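Local structure of dextranase (Pseudarthrobacter oxydans, 6NZS) at residues A[176-181]-A[509-514]; A[436-441]-A[483-488]. The protein catalyses the endohydrolysis of (1->6)-alpha-D-glucosidic linkages in dextran, as a member of glycoside hydrolase family 49. One frame throughout, in Å; residues are numbered along the deposited sequence.

Interaction 1: A[176-181]-A[509-514]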
loop_
_atom_site.group_PDB
_atom_site.type_symbol
_atom_site.label_atom_id
_atom_site.label_comp_id
_atom_site.label_asym_id
_atom_site.label_seq_id
_atom_site.Cartn_x
_atom_site.Cartn_y
_atom_site.Cartn_z
ATOM N N ARG A 176 -4.321 3.969 -25.713
ATOM C CA ARG A 176 -5.498 3.681 -24.896
ATOM C C ARG A 176 -5.318 4.274 -23.504
ATOM O O ARG A 176 -4.335 3.976 -22.827
ATOM C CB ARG A 176 -5.707 2.169 -24.758
ATOM C CG ARG A 176 -5.730 1.428 -26.070
ATOM C CD ARG A 176 -6.894 1.837 -26.960
ATOM N NE ARG A 176 -6.917 0.943 -28.114
ATOM C CZ ARG A 176 -7.470 -0.267 -28.101
ATOM N NH1 ARG A 176 -8.092 -0.721 -27.015
ATOM N NH2 ARG A 176 -7.415 -1.031 -29.188
ATOM N N ALA A 177 -6.288 5.073 -23.063
ATOM C CA ALA A 177 -6.215 5.665 -21.727
ATOM C C ALA A 177 -6.281 4.584 -20.655
ATOM O O ALA A 177 -7.116 3.675 -20.718
ATOM C CB ALA A 177 -7.353 6.666 -21.530
ATOM N N ILE A 178 -5.391 4.683 -19.673
ATOM C CA ILE A 178 -5.334 3.754 -18.550
ATOM C C ILE A 178 -5.832 4.403 -17.258
ATOM O O ILE A 178 -6.666 3.829 -16.550
ATOM C CB ILE A 178 -3.909 3.173 -18.387
ATOM C CG1 ILE A 178 -3.548 2.287 -19.593
ATOM C CG2 ILE A 178 -3.761 2.412 -17.071
ATOM C CD1 ILE A 178 -4.528 1.134 -19.865
ATOM N N HIS A 179 -5.343 5.602 -16.939
ATOM C CA HIS A 179 -5.743 6.238 -15.692
ATOM C C HIS A 179 -5.249 7.677 -15.674
ATOM O O HIS A 179 -4.204 7.985 -16.249
ATOM C CB HIS A 179 -5.169 5.481 -14.485
ATOM C CG HIS A 179 -5.847 5.821 -13.197
ATOM N ND1 HIS A 179 -7.044 5.249 -12.816
ATOM C CD2 HIS A 179 -5.516 6.695 -12.218
ATOM C CE1 HIS A 179 -7.416 5.756 -11.651
ATOM N NE2 HIS A 179 -6.507 6.632 -11.266
ATOM N N THR A 180 -6.000 8.545 -14.996
ATOM C CA THR A 180 -5.653 9.953 -14.835
ATOM C C THR A 180 -5.380 10.242 -13.363
ATOM O O THR A 180 -6.187 9.890 -12.497
ATOM C CB THR A 180 -6.793 10.829 -15.353
ATOM O OG1 THR A 180 -6.931 10.620 -16.764
ATOM C CG2 THR A 180 -6.509 12.306 -15.099
ATOM N N GLU A 181 -4.242 10.865 -13.072
ATOM C CA GLU A 181 -3.842 11.084 -11.687
ATOM C C GLU A 181 -2.821 12.218 -11.655
ATOM O O GLU A 181 -2.291 12.618 -12.708
ATOM C CB GLU A 181 -3.241 9.807 -11.079
ATOM C CG GLU A 181 -1.876 9.488 -11.699
ATOM C CD GLU A 181 -1.281 8.144 -11.314
ATOM O OE1 GLU A 181 -1.847 7.437 -10.462
ATOM O OE2 GLU A 181 -0.227 7.791 -11.881
ATOM N N ALA A 509 -15.215 3.405 -13.750
ATOM C CA ALA A 509 -15.192 3.230 -15.196
ATOM C C ALA A 509 -14.171 2.162 -15.548
ATOM O O ALA A 509 -13.234 1.899 -14.789
ATOM C CB ALA A 509 -14.818 4.542 -15.904
ATOM N N TRP A 510 -14.365 1.549 -16.715
ATOM C CA TRP A 510 -13.293 0.757 -17.300
ATOM C C TRP A 510 -12.354 1.662 -18.086
ATOM O O TRP A 510 -12.720 2.756 -18.524
ATOM C CB TRP A 510 -13.845 -0.308 -18.252
ATOM C CG TRP A 510 -14.801 -1.264 -17.613
ATOM C CD1 TRP A 510 -16.093 -1.505 -17.995
ATOM C CD2 TRP A 510 -14.541 -2.129 -16.499
ATOM N NE1 TRP A 510 -16.660 -2.453 -17.174
ATOM C CE2 TRP A 510 -15.729 -2.854 -16.250
ATOM C CE3 TRP A 510 -13.428 -2.354 -15.683
ATOM C CZ2 TRP A 510 -15.835 -3.784 -15.208
ATOM C CZ3 TRP A 510 -13.530 -3.277 -14.652
ATOM C CH2 TRP A 510 -14.726 -3.982 -14.423
ATOM N N ASN A 511 -11.133 1.183 -18.282
ATOM C CA ASN A 511 -10.141 1.925 -19.053
ATOM C C ASN A 511 -10.347 1.710 -20.556
ATOM O O ASN A 511 -11.327 1.106 -21.006
ATOM C CB ASN A 511 -8.734 1.605 -18.555
ATOM C CG ASN A 511 -8.323 0.152 -18.804
ATOM O OD1 ASN A 511 -8.846 -0.520 -19.694
ATOM N ND2 ASN A 511 -7.371 -0.330 -18.013
ATOM N N GLY A 512 -9.416 2.215 -21.359
ATOM C CA GLY A 512 -9.531 2.172 -22.806
ATOM C C GLY A 512 -9.071 0.902 -23.502
ATOM O O GLY A 512 -9.020 0.869 -24.739
ATOM N N LEU A 513 -8.739 -0.151 -22.762
ATOM C CA LEU A 513 -8.336 -1.408 -23.379
ATOM C C LEU A 513 -9.533 -2.058 -24.069
ATOM O O LEU A 513 -10.688 -1.678 -23.861
ATOM C CB LEU A 513 -7.808 -2.359 -22.305
ATOM C CG LEU A 513 -6.557 -1.884 -21.570
ATOM C CD1 LEU A 513 -6.256 -2.813 -20.419
ATOM C CD2 LEU A 513 -5.371 -1.811 -22.536
ATOM N N ASP A 514 -9.249 -3.061 -24.901
ATOM C CA ASP A 514 -10.330 -3.859 -25.462
ATOM C C ASP A 514 -11.075 -4.564 -24.333
ATOM O O ASP A 514 -10.487 -4.935 -23.310
ATOM C CB ASP A 514 -9.771 -4.946 -26.381
ATOM C CG ASP A 514 -9.210 -4.403 -27.676
ATOM O OD1 ASP A 514 -9.124 -3.173 -27.851
ATOM O OD2 ASP A 514 -8.846 -5.237 -28.533
HETATM O O HOH W 1 -7.703 -4.148 -30.643
HETATM O O HOH W 2 -6.739 1.126 -15.651
#

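Interaction 2: A[436-441]-A[483-488]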
loop_
_atom_site.group_PDB
_atom_site.type_symbol
_atom_site.label_atom_id
_atom_site.label_comp_id
_atom_site.label_asym_id
_atom_site.label_seq_id
_atom_site.Cartn_x
_atom_site.Cartn_y
_atom_site.Cartn_z
ATOM N N ASN A 436 -5.046 3.637 -9.786
ATOM C CA ASN A 436 -4.372 2.410 -10.183
ATOM C C ASN A 436 -3.884 2.586 -11.608
ATOM O O ASN A 436 -4.486 3.326 -12.387
ATOM C CB ASN A 436 -5.302 1.192 -10.093
ATOM C CG ASN A 436 -6.286 1.130 -11.241
ATOM O OD1 ASN A 436 -6.059 0.422 -12.230
ATOM N ND2 ASN A 436 -7.372 1.890 -11.138
ATOM N N ARG A 437 -2.805 1.879 -11.950
ATOM C CA ARG A 437 -2.269 1.901 -13.304
ATOM C C ARG A 437 -2.199 0.489 -13.872
ATOM O O ARG A 437 -1.274 0.143 -14.610
ATOM C CB ARG A 437 -0.909 2.599 -13.369
ATOM C CG ARG A 437 -0.985 4.124 -13.204
ATOM C CD ARG A 437 0.308 4.819 -13.650
ATOM N NE ARG A 437 1.481 4.325 -12.934
ATOM C CZ ARG A 437 1.877 4.745 -11.739
ATOM N NH1 ARG A 437 1.202 5.691 -11.093
ATOM N NH2 ARG A 437 2.960 4.210 -11.182
ATOM N N MET A 438 -3.182 -0.343 -13.537
ATOM C CA MET A 438 -3.209 -1.713 -14.042
ATOM C C MET A 438 -3.609 -1.685 -15.515
ATOM O O MET A 438 -4.703 -1.228 -15.865
ATOM C CB MET A 438 -4.158 -2.566 -13.202
ATOM C CG MET A 438 -3.691 -2.692 -11.742
ATOM S SD MET A 438 -4.628 -3.870 -10.728
ATOM C CE MET A 438 -6.236 -3.092 -10.730
ATOM N N TYR A 439 -2.710 -2.137 -16.389
ATOM C CA TYR A 439 -2.772 -1.715 -17.784
ATOM C C TYR A 439 -2.691 -2.821 -18.826
ATOM O O TYR A 439 -2.788 -2.509 -20.011
ATOM C CB TYR A 439 -1.655 -0.702 -18.096
ATOM C CG TYR A 439 -0.236 -1.271 -18.099
ATOM C CD1 TYR A 439 0.334 -1.796 -19.258
ATOM C CD2 TYR A 439 0.543 -1.254 -16.947
ATOM C CE1 TYR A 439 1.628 -2.301 -19.258
ATOM C CE2 TYR A 439 1.838 -1.751 -16.944
ATOM C CZ TYR A 439 2.373 -2.266 -18.103
ATOM O OH TYR A 439 3.659 -2.752 -18.099
ATOM N N TRP A 440 -2.515 -4.079 -18.435
ATOM C CA TRP A 440 -2.048 -5.105 -19.369
ATOM C C TRP A 440 -2.994 -5.301 -20.549
ATOM O O TRP A 440 -4.209 -5.455 -20.383
ATOM C CB TRP A 440 -1.906 -6.435 -18.636
ATOM C CG TRP A 440 -1.073 -6.401 -17.401
ATOM C CD1 TRP A 440 -1.502 -6.625 -16.121
ATOM C CD2 TRP A 440 0.341 -6.184 -17.319
ATOM N NE1 TRP A 440 -0.446 -6.547 -15.252
ATOM C CE2 TRP A 440 0.699 -6.288 -15.960
ATOM C CE3 TRP A 440 1.341 -5.925 -18.265
ATOM C CZ2 TRP A 440 2.006 -6.120 -15.516
ATOM C CZ3 TRP A 440 2.642 -5.755 -17.824
ATOM C CH2 TRP A 440 2.965 -5.856 -16.459
ATOM N N LYS A 441 -2.410 -5.334 -21.749
ATOM C CA LYS A 441 -3.169 -5.666 -22.948
ATOM C C LYS A 441 -3.525 -7.148 -22.973
ATOM O O LYS A 441 -4.647 -7.520 -23.343
ATOM C CB LYS A 441 -2.316 -5.287 -24.162
ATOM C CG LYS A 441 -2.789 -5.751 -25.529
ATOM C CD LYS A 441 -1.746 -5.321 -26.561
ATOM C CE LYS A 441 -1.913 -6.014 -27.903
ATOM N NZ LYS A 441 -0.886 -5.562 -28.887
ATOM N N GLY A 483 -11.912 6.491 -10.674
ATOM C CA GLY A 483 -11.356 6.548 -12.019
ATOM C C GLY A 483 -11.463 5.206 -12.742
ATOM O O GLY A 483 -12.268 4.333 -12.401
ATOM N N MET A 484 -10.621 5.047 -13.762
ATOM C CA MET A 484 -10.643 3.860 -14.611
ATOM C C MET A 484 -9.784 2.740 -14.038
ATOM O O MET A 484 -8.743 2.984 -13.426
ATOM C CB MET A 484 -10.088 4.201 -15.995
ATOM C CG MET A 484 -10.889 5.232 -16.750
ATOM S SD MET A 484 -10.163 5.601 -18.368
ATOM C CE MET A 484 -8.673 6.453 -17.906
ATOM N N THR A 485 -10.226 1.498 -14.246
ATOM C CA THR A 485 -9.396 0.335 -13.937
ATOM C C THR A 485 -9.544 -0.692 -15.050
ATOM O O THR A 485 -10.292 -0.493 -16.017
ATOM C CB THR A 485 -9.677 -0.258 -12.546
ATOM O OG1 THR A 485 -8.598 -1.122 -12.177
ATOM C CG2 THR A 485 -10.981 -1.056 -12.522
ATOM N N ASN A 486 -8.814 -1.802 -14.910
ATOM C CA ASN A 486 -8.756 -2.802 -15.973
ATOM C C ASN A 486 -9.742 -3.951 -15.804
ATOM O O ASN A 486 -10.370 -4.356 -16.791
ATOM C CB ASN A 486 -7.322 -3.317 -16.209
ATOM C CG ASN A 486 -6.767 -4.122 -15.051
ATOM O OD1 ASN A 486 -7.128 -3.914 -13.886
ATOM N ND2 ASN A 486 -5.848 -5.035 -15.364
ATOM N N CYS A 487 -9.906 -4.500 -14.599
ATOM C CA CYS A 487 -10.780 -5.661 -14.435
ATOM C C CYS A 487 -11.146 -5.823 -12.966
ATOM O O CYS A 487 -10.416 -5.389 -12.076
ATOM C CB CYS A 487 -10.151 -6.947 -14.997
ATOM S SG CYS A 487 -8.452 -7.275 -14.488
ATOM N N ALA A 488 -12.291 -6.472 -12.729
ATOM C CA ALA A 488 -12.811 -6.616 -11.370
ATOM C C ALA A 488 -12.171 -7.776 -10.611
ATOM O O ALA A 488 -11.639 -7.584 -9.515
ATOM C CB ALA A 488 -14.334 -6.774 -11.395
HETATM O O HOH W 3 -5.964 -5.821 -18.294
#

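Interaction 1: A[176-181]-A[509-514]
The bulged strand 176-192 of the N-terminal Ig-like domain lies here against a turn of the beta-solenoid, where Arg-176 meets Gly-512 and Asp-514, and Ile-178 meets Asn-511 and Leu-513. Ile-178 and His-179 form a classic beta bulge opposite Ala-157. One backbone bond joins the two parts, Gly-512 N to Ala-177 O at 2.8 Å. With CG anti to its carbonyl carbon and the chain bent at chi2 (-64°), Arg-176 sets CD against Gly-512 O and brings NH1 2.9 Å from that oxygen, on a lone pair. Its terminal nitrogens both grip a single carboxylate oxygen end-on in a salt bridge: NH1, on the anti side, is 2.8 Å and NH2, on the syn side, 3.0 Å from Asp-514 OD1, both from the same face of the carboxylate plane. Replacing Arg-176 by an alanine removes both nitrogens and is likely to leave the Asp-514 carboxylate without its charged mate and the Gly-512 carbonyl with one donor fewer. Asn-511 closes an Asx turn, OD1 accepting from Leu-513 N at 3.1 Å. CD1 of Ile-178 reaches CG of Leu-513 at 4.0 Å. A water bridges Ile-178 O and Asn-511 ND2, 2.8 Å from each.

Interaction 2: A[436-441]-A[483-488]
Asn-436 and Thr-485 meet where the loop that follows strand 423-435 packs on a corner of the next solenoid coil, and the two hydrogen bonds that cross the contact both involve the Asn-436 amide. Thr-485 OG1 donates to Asn-436 OD1 at 3.0 Å, coming from above the carbonyl plane, 54° out of it, while the two side chains cross at about a right angle. The same oxygen closes an Asx turn by accepting from Met-438 N at 3.3 Å, and this donor arrives from the opposite face. On the other branch of the amide, Asn-436 ND2 gives a bent bond, 2.9 Å long with an angle of 144° at the hydrogen, to Met-484 O, an oxygen that probably also accepts from His-179 ND1. Van der Waals packing comes next: Met-438 CB lies 3.3 Å from Asn-486 OD1, and the methionine, bent at chi3 (-64°), swings CE to 3.4 Å from Thr-485 OG1. Water contributes one bridge, between Trp-440 O and Asn-486 ND2, a nitrogen that also bonds Thr-447 OG1. The covalent tie is the disulfide from Cys-487 to Cys-448. The chemistry is uneven. Three bonds fix the rotation of the Asn-436 amide and tell its oxygen from its nitrogen, whereas Asn-486 OD1 is buried against Met-438 carbons with no hydrogen-bonding partner, probably at some cost in energy.

Overall arrangement
From the N terminus, the chain first builds the Ig-like domain, whose strand 176-192 supplies one side of interaction 1; 327 residues of mainly solenoid follow before 509-514 closes that long loop. Interaction 2 lies wholly within it, 436-441 and 483-488 closing a shorter loop of 41 residues between successive coils. The loops thus nest and do not cross. The centres of interactions 1 and 2 are about 7 Å apart, and strands 484-485 and 509-510 are parallel neighbours. Direct links join them as well: Glu-181 OE2 forms a salt bridge with Arg-437 NH1, and His-179 ND1 probably hydrogen-bonds to Met-484 O. Interaction 1 ties the Ig-like domain to the solenoid; interaction 2 ties one coil to the next.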